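Local coordinates for putative peptide ABC-transport system periplasmic peptide-binding protein (Campylobacter jejuni, PDB 4OEV), which binds a nickel(II) ion together with an oxalate and probably delivers the metal to an ABC-type importer in the cell envelope, at residues A239-L244 with L457-F462; F246-E251 with G414-K419; A261-V266 with E450-I455; F333-M338 with V360-V365. One frame throughout, in Å; residues are numbered along the deposited sequence.

Contact 1: residues A239-L244 with L457-F462; sequences ADYRAL and LAYLDF
Strands 241-246 and 454-467 pair antiparallel here, in a buried sheet contact that runs up to the nickel site. Arg242 N donates to Ala458 O (2.8 Å), and Leu460 N to Asp240 O. Two residues, Leu457 and Ala458, stand opposite the single Arg242, whose carbonyl O accepts from Leu457 N at 2.9 Å and from Ala458 N at 3.3 Å. On one face of the sheet, Tyr241 CB sits 3.9 Å from the centroid of the Tyr459 ring, almost on its normal, while the edge of the Tyr241 ring meets that same ring in a T-shaped pair. On the other face, Leu460 CD1 lies over the guanidinium of Arg242, 3.7 Å from CZ. A leucine shields the flat cation here without competing for its N-H groups. NH1 and NH2 of Arg242 grip OD1 and OD2 of Asp240 end-on in a salt bridge. OD1 also bonds His480 ND1 and OD2 the backbone N of His481, so Asp240 is second shell to the nickel. The doubled pairing at Arg242 is a classic beta bulge.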
loop_
_atom_site.group_PDB
_atom_site.type_symbol
_atom_site.label_atom_id
_atom_site.label_comp_id
_atom_site.label_asym_id
_atom_site.label_seq_id
_atom_site.Cartn_x
_atom_site.Cartn_y
_atom_site.Cartn_z
ATOM N N ALA A 239 -2.834 -2.565 8.351
ATOM C CA ALA A 239 -3.529 -1.287 8.166
ATOM C C ALA A 239 -4.239 -1.288 6.806
ATOM O O ALA A 239 -4.681 -0.249 6.298
ATOM C CB ALA A 239 -2.528 -0.090 8.288
ATOM N N ASP A 240 -4.319 -2.470 6.203
ATOM C CA ASP A 240 -4.902 -2.621 4.881
ATOM C C ASP A 240 -6.432 -2.686 4.929
ATOM O O ASP A 240 -6.974 -3.539 5.628
ATOM C CB ASP A 240 -4.356 -3.896 4.246
ATOM C CG ASP A 240 -4.682 -3.990 2.780
ATOM O OD1 ASP A 240 -5.124 -2.984 2.185
ATOM O OD2 ASP A 240 -4.448 -5.053 2.202
ATOM N N TYR A 241 -7.126 -1.820 4.197
ATOM C CA TYR A 241 -8.623 -1.921 4.141
ATOM C C TYR A 241 -9.151 -2.187 2.719
ATOM O O TYR A 241 -8.470 -1.916 1.728
ATOM C CB TYR A 241 -9.278 -0.647 4.711
ATOM C CG TYR A 241 -8.949 0.608 3.903
ATOM C CD1 TYR A 241 -9.650 0.905 2.729
ATOM C CD2 TYR A 241 -7.968 1.497 4.326
ATOM C CE1 TYR A 241 -9.331 2.049 1.969
ATOM C CE2 TYR A 241 -7.663 2.657 3.582
ATOM C CZ TYR A 241 -8.330 2.896 2.408
ATOM O OH TYR A 241 -8.035 4.006 1.660
ATOM N N ARG A 242 -10.369 -2.738 2.617
ATOM C CA ARG A 242 -11.056 -2.903 1.348
ATOM C C ARG A 242 -12.244 -1.950 1.333
ATOM O O ARG A 242 -12.812 -1.682 2.365
ATOM C CB ARG A 242 -11.588 -4.347 1.107
ATOM C CG ARG A 242 -10.452 -5.368 0.969
ATOM C CD ARG A 242 -9.766 -5.290 -0.374
ATOM N NE ARG A 242 -8.499 -5.997 -0.337
ATOM C CZ ARG A 242 -7.357 -5.479 0.100
ATOM N NH1 ARG A 242 -7.289 -4.231 0.565
ATOM N NH2 ARG A 242 -6.268 -6.222 0.094
ATOM N N ALA A 243 -12.576 -1.456 0.153
ATOM C CA ALA A 243 -13.657 -0.468 -0.028
ATOM C C ALA A 243 -14.178 -0.534 -1.436
ATOM O O ALA A 243 -13.465 -1.026 -2.319
ATOM C CB ALA A 243 -13.113 1.000 0.306
ATOM N N LEU A 244 -15.420 -0.036 -1.658
ATOM C CA LEU A 244 -15.894 0.248 -3.003
ATOM C C LEU A 244 -15.426 1.659 -3.374
ATOM O O LEU A 244 -15.804 2.618 -2.700
ATOM C CB LEU A 244 -17.437 0.193 -3.119
ATOM C CG LEU A 244 -17.925 0.408 -4.537
ATOM C CD1 LEU A 244 -17.438 -0.785 -5.319
ATOM C CD2 LEU A 244 -19.542 0.511 -4.550
ATOM N N LEU A 457 -15.286 -0.789 3.699
ATOM C CA LEU A 457 -15.902 -2.076 4.055
ATOM C C LEU A 457 -15.194 -2.706 5.247
ATOM O O LEU A 457 -15.803 -2.855 6.306
ATOM C CB LEU A 457 -15.882 -3.001 2.845
ATOM C CG LEU A 457 -16.734 -2.455 1.692
ATOM C CD1 LEU A 457 -16.403 -3.205 0.379
ATOM C CD2 LEU A 457 -18.221 -2.647 2.040
ATOM N N ALA A 458 -13.906 -3.057 5.120
ATOM C CA ALA A 458 -13.273 -3.758 6.220
ATOM C C ALA A 458 -11.732 -3.621 6.224
ATOM O O ALA A 458 -11.114 -3.530 5.166
ATOM C CB ALA A 458 -13.637 -5.228 6.188
ATOM N N TYR A 459 -11.158 -3.639 7.417
ATOM C CA TYR A 459 -9.711 -3.793 7.614
ATOM C C TYR A 459 -9.385 -5.288 7.727
ATOM O O TYR A 459 -10.130 -6.023 8.351
ATOM C CB TYR A 459 -9.257 -3.070 8.872
ATOM C CG TYR A 459 -9.060 -1.574 8.666
ATOM C CD1 TYR A 459 -7.798 -1.040 8.435
ATOM C CD2 TYR A 459 -10.127 -0.695 8.759
ATOM C CE1 TYR A 459 -7.604 0.347 8.273
ATOM C CE2 TYR A 459 -9.953 0.694 8.578
ATOM C CZ TYR A 459 -8.696 1.205 8.350
ATOM O OH TYR A 459 -8.528 2.566 8.176
ATOM N N LEU A 460 -8.313 -5.728 7.070
ATOM C CA LEU A 460 -7.976 -7.147 6.985
ATOM C C LEU A 460 -6.836 -7.606 7.906
ATOM O O LEU A 460 -5.850 -6.867 8.128
ATOM C CB LEU A 460 -7.590 -7.479 5.549
ATOM C CG LEU A 460 -8.530 -7.046 4.465
ATOM C CD1 LEU A 460 -7.917 -7.475 3.148
ATOM C CD2 LEU A 460 -9.928 -7.736 4.672
ATOM N N ASP A 461 -6.975 -8.811 8.461
ATOM C CA ASP A 461 -5.805 -9.529 8.950
ATOM C C ASP A 461 -5.280 -10.359 7.800
ATOM O O ASP A 461 -6.009 -10.674 6.857
ATOM C CB ASP A 461 -6.107 -10.451 10.121
ATOM C CG ASP A 461 -6.216 -9.730 11.409
ATOM O OD1 ASP A 461 -6.034 -8.503 11.400
ATOM O OD2 ASP A 461 -6.449 -10.398 12.440
ATOM N N PHE A 462 -4.020 -10.750 7.897
ATOM C CA PHE A 462 -3.452 -11.594 6.865
ATOM C C PHE A 462 -3.019 -12.895 7.481
ATOM O O PHE A 462 -2.615 -12.941 8.641
ATOM C CB PHE A 462 -2.279 -10.896 6.158
ATOM C CG PHE A 462 -2.732 -9.895 5.138
ATOM C CD1 PHE A 462 -3.030 -10.305 3.849
ATOM C CD2 PHE A 462 -2.870 -8.566 5.471
ATOM C CE1 PHE A 462 -3.502 -9.408 2.885
ATOM C CE2 PHE A 462 -3.345 -7.643 4.504
ATOM C CZ PHE A 462 -3.643 -8.063 3.223
#

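Contact 2: residues F246-E251 with G414-K419; sequences FNLDNE and GHYHDK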
loop_
_atom_site.group_PDB
_atom_site.type_symbol
_atom_site.label_atom_id
_atom_site.label_comp_id
_atom_site.label_asym_id
_atom_site.label_seq_id
_atom_site.Cartn_x
_atom_site.Cartn_y
_atom_site.Cartn_z
ATOM N N PHE A 246 -15.879 4.750 -5.632
ATOM C CA PHE A 246 -16.779 5.417 -6.589
ATOM C C PHE A 246 -15.991 6.142 -7.646
ATOM O O PHE A 246 -15.012 6.880 -7.320
ATOM C CB PHE A 246 -17.676 6.448 -5.888
ATOM C CG PHE A 246 -18.579 5.889 -4.844
ATOM C CD1 PHE A 246 -19.486 4.885 -5.145
ATOM C CD2 PHE A 246 -18.594 6.445 -3.579
ATOM C CE1 PHE A 246 -20.337 4.409 -4.194
ATOM C CE2 PHE A 246 -19.460 5.984 -2.616
ATOM C CZ PHE A 246 -20.350 4.961 -2.928
ATOM N N ASN A 247 -16.368 5.978 -8.906
ATOM C CA ASN A 247 -15.790 6.810 -9.933
ATOM C C ASN A 247 -16.658 8.066 -10.016
ATOM O O ASN A 247 -17.842 8.016 -10.356
ATOM C CB ASN A 247 -15.698 6.119 -11.316
ATOM C CG ASN A 247 -14.914 6.976 -12.312
ATOM O OD1 ASN A 247 -15.027 8.214 -12.249
ATOM N ND2 ASN A 247 -14.133 6.347 -13.238
ATOM N N LEU A 248 -16.068 9.203 -9.713
ATOM C CA LEU A 248 -16.887 10.410 -9.596
ATOM C C LEU A 248 -17.228 10.979 -10.968
ATOM O O LEU A 248 -18.045 11.912 -11.034
ATOM C CB LEU A 248 -16.165 11.483 -8.728
ATOM C CG LEU A 248 -16.271 11.420 -7.191
ATOM C CD1 LEU A 248 -17.662 11.222 -6.790
ATOM C CD2 LEU A 248 -15.506 10.243 -6.556
ATOM N N ASP A 249 -16.642 10.451 -12.067
ATOM C CA ASP A 249 -17.058 10.859 -13.402
ATOM C C ASP A 249 -18.432 10.234 -13.778
ATOM O O ASP A 249 -19.068 10.662 -14.745
ATOM C CB ASP A 249 -16.084 10.445 -14.513
ATOM C CG ASP A 249 -14.725 11.184 -14.428
ATOM O OD1 ASP A 249 -14.635 12.142 -13.607
ATOM O OD2 ASP A 249 -13.805 10.771 -15.193
ATOM N N ASN A 250 -18.838 9.195 -13.064
ATOM C CA ASN A 250 -20.099 8.481 -13.409
ATOM C C ASN A 250 -21.315 9.355 -13.133
ATOM O O ASN A 250 -21.379 9.982 -12.077
ATOM C CB ASN A 250 -20.160 7.164 -12.605
ATOM C CG ASN A 250 -21.477 6.405 -12.842
ATOM O OD1 ASN A 250 -22.440 6.657 -12.137
ATOM N ND2 ASN A 250 -21.511 5.502 -13.820
ATOM N N GLU A 251 -22.303 9.385 -14.042
ATOM C CA GLU A 251 -23.422 10.345 -13.921
ATOM C C GLU A 251 -24.254 10.134 -12.639
ATOM O O GLU A 251 -24.735 11.095 -12.024
ATOM C CB GLU A 251 -24.350 10.273 -15.164
ATOM C CG GLU A 251 -25.036 8.909 -15.350
ATOM C CD GLU A 251 -26.119 8.915 -16.434
ATOM O OE1 GLU A 251 -26.993 9.821 -16.408
ATOM O OE2 GLU A 251 -26.079 8.025 -17.317
ATOM N N GLY A 414 -10.508 7.358 -8.501
ATOM C CA GLY A 414 -11.924 7.704 -8.616
ATOM C C GLY A 414 -12.144 9.150 -9.011
ATOM O O GLY A 414 -13.285 9.559 -9.233
ATOM N N HIS A 415 -11.060 9.919 -9.147
ATOM C CA HIS A 415 -11.169 11.315 -9.590
ATOM C C HIS A 415 -11.927 12.120 -8.583
ATOM O O HIS A 415 -12.821 12.915 -8.911
ATOM C CB HIS A 415 -11.819 11.388 -10.964
ATOM C CG HIS A 415 -11.240 10.369 -11.897
ATOM N ND1 HIS A 415 -9.911 10.396 -12.291
ATOM C CD2 HIS A 415 -11.778 9.250 -12.436
ATOM C CE1 HIS A 415 -9.668 9.336 -13.047
ATOM N NE2 HIS A 415 -10.790 8.627 -13.149
ATOM N N TYR A 416 -11.570 11.889 -7.342
ATOM C CA TYR A 416 -12.242 12.552 -6.205
ATOM C C TYR A 416 -11.671 13.943 -5.986
ATOM O O TYR A 416 -10.469 14.054 -5.874
ATOM C CB TYR A 416 -12.022 11.723 -4.967
ATOM C CG TYR A 416 -12.612 12.276 -3.676
ATOM C CD1 TYR A 416 -13.998 12.370 -3.500
ATOM C CD2 TYR A 416 -11.798 12.623 -2.624
ATOM C CE1 TYR A 416 -14.539 12.845 -2.295
ATOM C CE2 TYR A 416 -12.315 13.074 -1.424
ATOM C CZ TYR A 416 -13.693 13.186 -1.257
ATOM O OH TYR A 416 -14.168 13.659 -0.005
ATOM N N HIS A 417 -12.499 14.989 -5.936
ATOM C CA HIS A 417 -11.997 16.374 -5.694
ATOM C C HIS A 417 -12.787 16.999 -4.565
ATOM O O HIS A 417 -13.968 17.314 -4.739
ATOM C CB HIS A 417 -12.134 17.219 -6.957
ATOM C CG HIS A 417 -11.260 16.768 -8.083
ATOM N ND1 HIS A 417 -10.287 17.579 -8.649
ATOM C CD2 HIS A 417 -11.205 15.593 -8.751
ATOM C CE1 HIS A 417 -9.678 16.914 -9.615
ATOM N NE2 HIS A 417 -10.211 15.701 -9.691
ATOM N N ASP A 418 -12.185 17.165 -3.396
ATOM C CA ASP A 418 -12.865 17.804 -2.244
ATOM C C ASP A 418 -11.977 18.844 -1.620
ATOM O O ASP A 418 -10.821 18.534 -1.257
ATOM C CB ASP A 418 -13.232 16.788 -1.178
ATOM C CG ASP A 418 -14.037 17.381 -0.053
ATOM O OD1 ASP A 418 -13.473 17.839 0.975
ATOM O OD2 ASP A 418 -15.286 17.406 -0.196
ATOM N N LYS A 419 -12.474 20.079 -1.515
ATOM C CA LYS A 419 -11.642 21.144 -0.984
ATOM C C LYS A 419 -11.252 20.943 0.487
ATOM O O LYS A 419 -10.092 21.219 0.859
ATOM C CB LYS A 419 -12.325 22.513 -1.114
ATOM C CG LYS A 419 -12.338 23.110 -2.487
ATOM C CD LYS A 419 -12.897 24.555 -2.353
ATOM C CE LYS A 419 -13.246 25.165 -3.733
ATOM N NZ LYS A 419 -14.070 26.396 -3.459
#
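An Asx turn within a type I beta turn, Asn247 to Asn250, is the motif that meets the loop 414-418. Asn247 has its CG anti to the backbone N (chi1 -172°), which brings OD1 round to accept from Asp249 N at 2.8 Å; the short amide of asparagine is the right length for this. The same OD1 lies near the plane of the His415 ring, at its edge, 3.4 Å from CD2. Leu248 N gives a nearly straight hydrogen bond to Gly414 O (2.8 Å, 172°). Gly414 lets the backbones close up, with its CA 3.4 Å from Phe246 O, where a CB would collide. Leu248 CD2 reaches the edge of the Tyr416 ring, 4.0 Å from CD1. The Asp249 carboxylate and His415 imidazole planes are 9° apart, but OD2 approaches obliquely, without a hydrogen bond. Asp403 and the Ser375 carbonyl take the two imidazole nitrogens, fixing the ring's rotation, while Tyr416 OH bonds to Asn451 O. An Asx turn thus shapes the link from strand 241-246 toward helix 256-265, docked on loop 414-418.

Contact 3: residues A261-V266 with E450-I455; sequences ALNYAV and ENPPFI
Asn263 and Ile455 lie alongside each other, running in opposite senses, the asparagine coming off helix 256-265 and the isoleucine off the start of strand 454-467. The amide of Asn263 runs along the isoleucine, with ND2 3.6 Å from Ile455 CG1 and OD1 3.5 Å from Ile455 CG2. Its chi1 of -91° is displaced from the usual staggered value, and the amide so placed sends ND2 to Phe454 O. This bond is 3.1 Å long and fairly straight at the hydrogen (166°); Phe454 O lies in the amide plane, although the donor is tilted from the carbonyl plane. ND2 also bonds to Arg259 O, one turn earlier in the same helix, so a single buried nitrogen joins the helix backbone to the strand. Asparagine suits the place because its amide nitrogen has two N-H groups, which could serve the two carbonyls.

Ile455 keeps its chain extended beyond CG1 (chi2 178°), and this carries CD1 to the helix, 3.5 Å from Leu262 O and 3.9 Å from Leu262 CB. Val266 and Ile455 meet at a slant, branched methyls against one another, with CG2 4.1 Å from CD1. Phe355 of helix 342-357 touches Leu262, Val266 and Ile455 and adds to this apolar layer. What results is a helix packed against a beta sheet, as in the alpha/beta lobes of periplasmic solute-binding proteins.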
loop_
_atom_site.group_PDB
_atom_site.type_symbol
_atom_site.label_atom_id
_atom_site.label_comp_id
_atom_site.label_asym_id
_atom_site.label_seq_id
_atom_site.Cartn_x
_atom_site.Cartn_y
_atom_site.Cartn_z
ATOM N N ALA A 261 -26.442 7.139 -0.122
ATOM C CA ALA A 261 -27.454 6.078 -0.119
ATOM C C ALA A 261 -26.790 4.696 -0.239
ATOM O O ALA A 261 -27.162 3.756 0.483
ATOM C CB ALA A 261 -28.447 6.315 -1.215
ATOM N N LEU A 262 -25.817 4.564 -1.140
ATOM C CA LEU A 262 -25.137 3.285 -1.316
ATOM C C LEU A 262 -24.373 2.868 -0.052
ATOM O O LEU A 262 -24.292 1.678 0.280
ATOM C CB LEU A 262 -24.194 3.350 -2.511
ATOM C CG LEU A 262 -24.962 3.625 -3.801
ATOM C CD1 LEU A 262 -24.040 3.860 -4.900
ATOM C CD2 LEU A 262 -25.864 2.420 -4.164
ATOM N N ASN A 263 -23.852 3.843 0.679
ATOM C CA ASN A 263 -23.229 3.540 1.967
ATOM C C ASN A 263 -24.258 3.006 2.980
ATOM O O ASN A 263 -24.006 1.998 3.628
ATOM C CB ASN A 263 -22.534 4.757 2.513
ATOM C CG ASN A 263 -21.078 4.822 2.064
ATOM O OD1 ASN A 263 -20.206 4.223 2.698
ATOM N ND2 ASN A 263 -20.826 5.498 0.951
ATOM N N TYR A 264 -25.419 3.656 3.085
ATOM C CA TYR A 264 -26.473 3.220 4.026
ATOM C C TYR A 264 -27.048 1.856 3.660
ATOM O O TYR A 264 -27.685 1.172 4.499
ATOM C CB TYR A 264 -27.618 4.254 4.094
ATOM C CG TYR A 264 -27.313 5.480 4.943
ATOM C CD1 TYR A 264 -27.082 5.365 6.305
ATOM C CD2 TYR A 264 -27.275 6.752 4.381
ATOM C CE1 TYR A 264 -26.801 6.484 7.084
ATOM C CE2 TYR A 264 -27.012 7.863 5.142
ATOM C CZ TYR A 264 -26.770 7.727 6.501
ATOM O OH TYR A 264 -26.467 8.837 7.270
ATOM N N ALA A 265 -26.820 1.440 2.417
ATOM C CA ALA A 265 -27.405 0.218 1.905
ATOM C C ALA A 265 -26.656 -1.047 2.328
ATOM O O ALA A 265 -27.207 -2.144 2.269
ATOM C CB ALA A 265 -27.467 0.279 0.397
ATOM N N VAL A 266 -25.394 -0.907 2.703
ATOM C CA VAL A 266 -24.558 -2.089 2.937
ATOM C C VAL A 266 -24.481 -2.473 4.424
ATOM O O VAL A 266 -24.101 -1.660 5.264
ATOM C CB VAL A 266 -23.099 -1.852 2.397
ATOM C CG1 VAL A 266 -22.229 -3.120 2.661
ATOM C CG2 VAL A 266 -23.122 -1.533 0.901
ATOM N N GLU A 450 -18.498 13.566 5.085
ATOM C CA GLU A 450 -19.475 14.486 4.483
ATOM C C GLU A 450 -19.552 14.329 2.964
ATOM O O GLU A 450 -20.565 14.633 2.328
ATOM C CB GLU A 450 -19.153 15.965 4.828
ATOM C CG GLU A 450 -19.203 16.317 6.342
ATOM C CD GLU A 450 -20.573 16.100 7.007
ATOM O OE1 GLU A 450 -21.621 16.073 6.307
ATOM O OE2 GLU A 450 -20.612 15.969 8.253
ATOM N N ASN A 451 -18.450 13.900 2.379
ATOM C CA ASN A 451 -18.371 13.737 0.952
ATOM C C ASN A 451 -17.580 12.470 0.657
ATOM O O ASN A 451 -16.398 12.520 0.287
ATOM C CB ASN A 451 -17.740 14.971 0.314
ATOM C CG ASN A 451 -17.728 14.894 -1.198
ATOM O OD1 ASN A 451 -18.478 14.116 -1.816
ATOM N ND2 ASN A 451 -16.905 15.704 -1.800
ATOM N N PRO A 452 -18.238 11.317 0.818
ATOM C CA PRO A 452 -17.551 10.014 0.794
ATOM C C PRO A 452 -17.059 9.629 -0.617
ATOM O O PRO A 452 -17.812 9.590 -1.574
ATOM C CB PRO A 452 -18.621 9.043 1.320
ATOM C CG PRO A 452 -19.969 9.746 1.002
ATOM C CD PRO A 452 -19.675 11.222 1.124
ATOM N N PRO A 453 -15.754 9.391 -0.745
ATOM C CA PRO A 453 -15.220 8.934 -2.030
ATOM C C PRO A 453 -15.496 7.434 -2.237
ATOM O O PRO A 453 -15.377 6.925 -3.369
ATOM C CB PRO A 453 -13.724 9.171 -1.869
ATOM C CG PRO A 453 -13.497 8.986 -0.410
ATOM C CD PRO A 453 -14.679 9.634 0.242
ATOM N N PHE A 454 -15.734 6.739 -1.123
ATOM C CA PHE A 454 -15.793 5.262 -1.103
ATOM C C PHE A 454 -17.052 4.745 -0.407
ATOM O O PHE A 454 -17.769 5.489 0.290
ATOM C CB PHE A 454 -14.609 4.601 -0.351
ATOM C CG PHE A 454 -13.193 4.842 -0.918
ATOM C CD1 PHE A 454 -12.923 5.390 -2.192
ATOM C CD2 PHE A 454 -12.100 4.400 -0.156
ATOM C CE1 PHE A 454 -11.592 5.603 -2.620
ATOM C CE2 PHE A 454 -10.767 4.600 -0.583
ATOM C CZ PHE A 454 -10.517 5.179 -1.821
ATOM N N ILE A 455 -17.264 3.432 -0.509
ATOM C CA ILE A 455 -17.906 2.711 0.601
ATOM C C ILE A 455 -16.791 1.945 1.332
ATOM O O ILE A 455 -16.203 1.017 0.730
ATOM C CB ILE A 455 -18.944 1.689 0.190
ATOM C CG1 ILE A 455 -20.064 2.356 -0.624
ATOM C CG2 ILE A 455 -19.488 1.049 1.428
ATOM C CD1 ILE A 455 -21.108 1.358 -1.115
#

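Contact 4: residues F333-M338 with V360-V365; sequences FEIWAM and VVSKVV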
loop_
_atom_site.group_PDB
_atom_site.type_symbol
_atom_site.label_atom_id
_atom_site.label_comp_id
_atom_site.label_asym_id
_atom_site.label_seq_id
_atom_site.Cartn_x
_atom_site.Cartn_y
_atom_site.Cartn_z
ATOM N N PHE A 333 -24.971 0.742 -12.610
ATOM C CA PHE A 333 -23.551 0.969 -12.856
ATOM C C PHE A 333 -22.778 -0.340 -12.687
ATOM O O PHE A 333 -23.337 -1.339 -12.217
ATOM C CB PHE A 333 -22.995 2.065 -11.925
ATOM C CG PHE A 333 -23.175 1.768 -10.465
ATOM C CD1 PHE A 333 -22.203 1.076 -9.777
ATOM C CD2 PHE A 333 -24.332 2.155 -9.787
ATOM C CE1 PHE A 333 -22.373 0.778 -8.424
ATOM C CE2 PHE A 333 -24.522 1.864 -8.434
ATOM C CZ PHE A 333 -23.536 1.160 -7.746
ATOM N N GLU A 334 -21.513 -0.365 -13.100
ATOM C CA GLU A 334 -20.754 -1.612 -12.979
ATOM C C GLU A 334 -19.892 -1.627 -11.742
ATOM O O GLU A 334 -19.411 -0.580 -11.306
ATOM C CB GLU A 334 -19.888 -1.838 -14.198
ATOM C CG GLU A 334 -20.690 -1.982 -15.454
ATOM C CD GLU A 334 -19.833 -2.009 -16.687
ATOM O OE1 GLU A 334 -20.363 -2.469 -17.715
ATOM O OE2 GLU A 334 -18.646 -1.550 -16.624
ATOM N N ILE A 335 -19.715 -2.811 -11.161
ATOM C CA ILE A 335 -18.788 -2.979 -10.037
ATOM C C ILE A 335 -17.668 -3.914 -10.488
ATOM O O ILE A 335 -17.937 -5.075 -10.796
ATOM C CB ILE A 335 -19.499 -3.580 -8.809
ATOM C CG1 ILE A 335 -20.676 -2.704 -8.372
ATOM C CG2 ILE A 335 -18.534 -3.773 -7.676
ATOM C CD1 ILE A 335 -21.682 -3.478 -7.477
ATOM N N TRP A 336 -16.428 -3.428 -10.546
ATOM C CA TRP A 336 -15.334 -4.240 -11.056
ATOM C C TRP A 336 -14.474 -4.823 -9.923
ATOM O O TRP A 336 -14.189 -4.134 -8.934
ATOM C CB TRP A 336 -14.458 -3.404 -11.999
ATOM C CG TRP A 336 -15.093 -3.171 -13.368
ATOM C CD1 TRP A 336 -16.266 -2.492 -13.643
ATOM C CD2 TRP A 336 -14.582 -3.608 -14.628
ATOM N NE1 TRP A 336 -16.510 -2.497 -15.002
ATOM C CE2 TRP A 336 -15.493 -3.173 -15.626
ATOM C CE3 TRP A 336 -13.450 -4.343 -15.013
ATOM C CZ2 TRP A 336 -15.295 -3.434 -16.979
ATOM C CZ3 TRP A 336 -13.261 -4.613 -16.371
ATOM C CH2 TRP A 336 -14.178 -4.150 -17.330
ATOM N N ALA A 337 -14.071 -6.089 -10.055
ATOM C CA ALA A 337 -13.232 -6.725 -9.033
ATOM C C ALA A 337 -12.101 -7.458 -9.704
ATOM O O ALA A 337 -12.271 -7.997 -10.805
ATOM C CB ALA A 337 -14.057 -7.731 -8.137
ATOM N N MET A 338 -10.942 -7.477 -9.033
ATOM C CA MET A 338 -9.844 -8.338 -9.446
ATOM C C MET A 338 -10.267 -9.808 -9.369
ATOM O O MET A 338 -10.502 -10.294 -8.266
ATOM C CB MET A 338 -8.633 -8.115 -8.538
ATOM C CG MET A 338 -8.087 -6.675 -8.522
ATOM S SD MET A 338 -6.777 -6.656 -7.323
ATOM C CE MET A 338 -6.131 -4.969 -7.435
ATOM N N VAL A 360 -31.436 -0.653 -6.594
ATOM C CA VAL A 360 -30.301 -0.194 -7.385
ATOM C C VAL A 360 -29.727 -1.362 -8.191
ATOM O O VAL A 360 -29.326 -2.390 -7.628
ATOM C CB VAL A 360 -29.216 0.429 -6.503
ATOM C CG1 VAL A 360 -27.981 0.781 -7.331
ATOM C CG2 VAL A 360 -29.770 1.669 -5.806
ATOM N N VAL A 361 -29.718 -1.213 -9.510
ATOM C CA VAL A 361 -29.239 -2.279 -10.387
ATOM C C VAL A 361 -27.727 -2.142 -10.577
ATOM O O VAL A 361 -27.197 -1.029 -10.681
ATOM C CB VAL A 361 -29.979 -2.276 -11.767
ATOM C CG1 VAL A 361 -29.335 -3.262 -12.733
ATOM C CG2 VAL A 361 -31.521 -2.565 -11.621
ATOM N N SER A 362 -27.014 -3.264 -10.547
ATOM C CA SER A 362 -25.564 -3.232 -10.813
ATOM C C SER A 362 -25.087 -4.540 -11.450
ATOM O O SER A 362 -25.773 -5.588 -11.395
ATOM C CB SER A 362 -24.776 -2.943 -9.544
ATOM O OG SER A 362 -24.987 -3.966 -8.595
ATOM N N LYS A 363 -23.946 -4.454 -12.122
ATOM C CA LYS A 363 -23.393 -5.586 -12.847
ATOM C C LYS A 363 -22.012 -5.888 -12.343
ATOM O O LYS A 363 -21.165 -4.978 -12.356
ATOM C CB LYS A 363 -23.335 -5.258 -14.343
ATOM C CG LYS A 363 -22.720 -6.362 -15.197
ATOM C CD LYS A 363 -22.548 -5.902 -16.637
ATOM C CE LYS A 363 -21.841 -6.968 -17.462
ATOM N NZ LYS A 363 -21.776 -6.614 -18.922
ATOM N N VAL A 364 -21.740 -7.123 -11.933
ATOM C CA VAL A 364 -20.379 -7.409 -11.436
ATOM C C VAL A 364 -19.474 -7.806 -12.600
ATOM O O VAL A 364 -19.822 -8.640 -13.426
ATOM C CB VAL A 364 -20.381 -8.486 -10.335
ATOM C CG1 VAL A 364 -18.935 -8.836 -9.909
ATOM C CG2 VAL A 364 -21.148 -7.969 -9.107
ATOM N N VAL A 365 -18.322 -7.144 -12.708
ATOM C CA VAL A 365 -17.396 -7.467 -13.777
ATOM C C VAL A 365 -16.056 -7.882 -13.147
ATOM O O VAL A 365 -15.364 -7.067 -12.584
ATOM C CB VAL A 365 -17.208 -6.262 -14.735
ATOM C CG1 VAL A 365 -16.279 -6.646 -15.897
ATOM C CG2 VAL A 365 -18.609 -5.721 -15.219
#
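Over one face of the Trp336 indole lies Val365, its CG1 3.4 Å from the centroid of the six-membered ring and close to the ring normal, a CH-pi contact. At the indole edge, in the ring plane, Glu334 OE2 accepts from Trp336 NE1 at 2.8 Å, in a bond that is straight at the hydrogen (167°) but reaches the oxygen from above the carboxylate plane. Val365 points the same way as Trp336 from the neighbouring strand; its CG1, anti to the backbone N (chi1 -177°), is the branch that lands on the benzo ring. A beta-branched residue suits an extended strand and offers a methyl for this face.

The strands are parallel, joined by Val365 N to Ile335 O at 2.8 Å and, on either side of it, by Ile335 N to Lys363 O and Ala337 N to Val365 O. On the opposite face of the sheet, Ile335 CD1 meets Ser362 OG at 3.5 Å, and Phe333 CE2 packs on Val360 CG1 at 3.8 Å. Helix 342-357 crosses over between these strands, making a beta-alpha-beta unit. Chemically, Glu334 fixes the rotation of the indole against Val365, whereas Lys363 NZ, 4.5 Å from Glu334 OE1, is beyond salt-bridge range and probably adds only a mild electrostatic attraction.

Contacts 2, 3 and 4 lie on the same side of the chain's centre, with centres 13 to 17 Å apart, while contact 1 is 16 to 21 Å from each of them. Along the chain every other contact is nested inside the loop closed by contact 1; contacts 2 and 3 cross, and contact 4 sits within both. Contacts 1 and 3 share strand 454-467, where Leu244 N lies 2.7 Å from Ile455 O. Tyr416 and Asp418 tie contact 2 to Asn451 of contact 3, and Leu262 packs on Phe333 and Val360 of contact 4. Distant pieces of sequence thus pack together into one part of the fold, with contact 1 nearest the nickel and oxalate; Met338, ending segment 333-338, touches the oxalate but takes no part in contact 4.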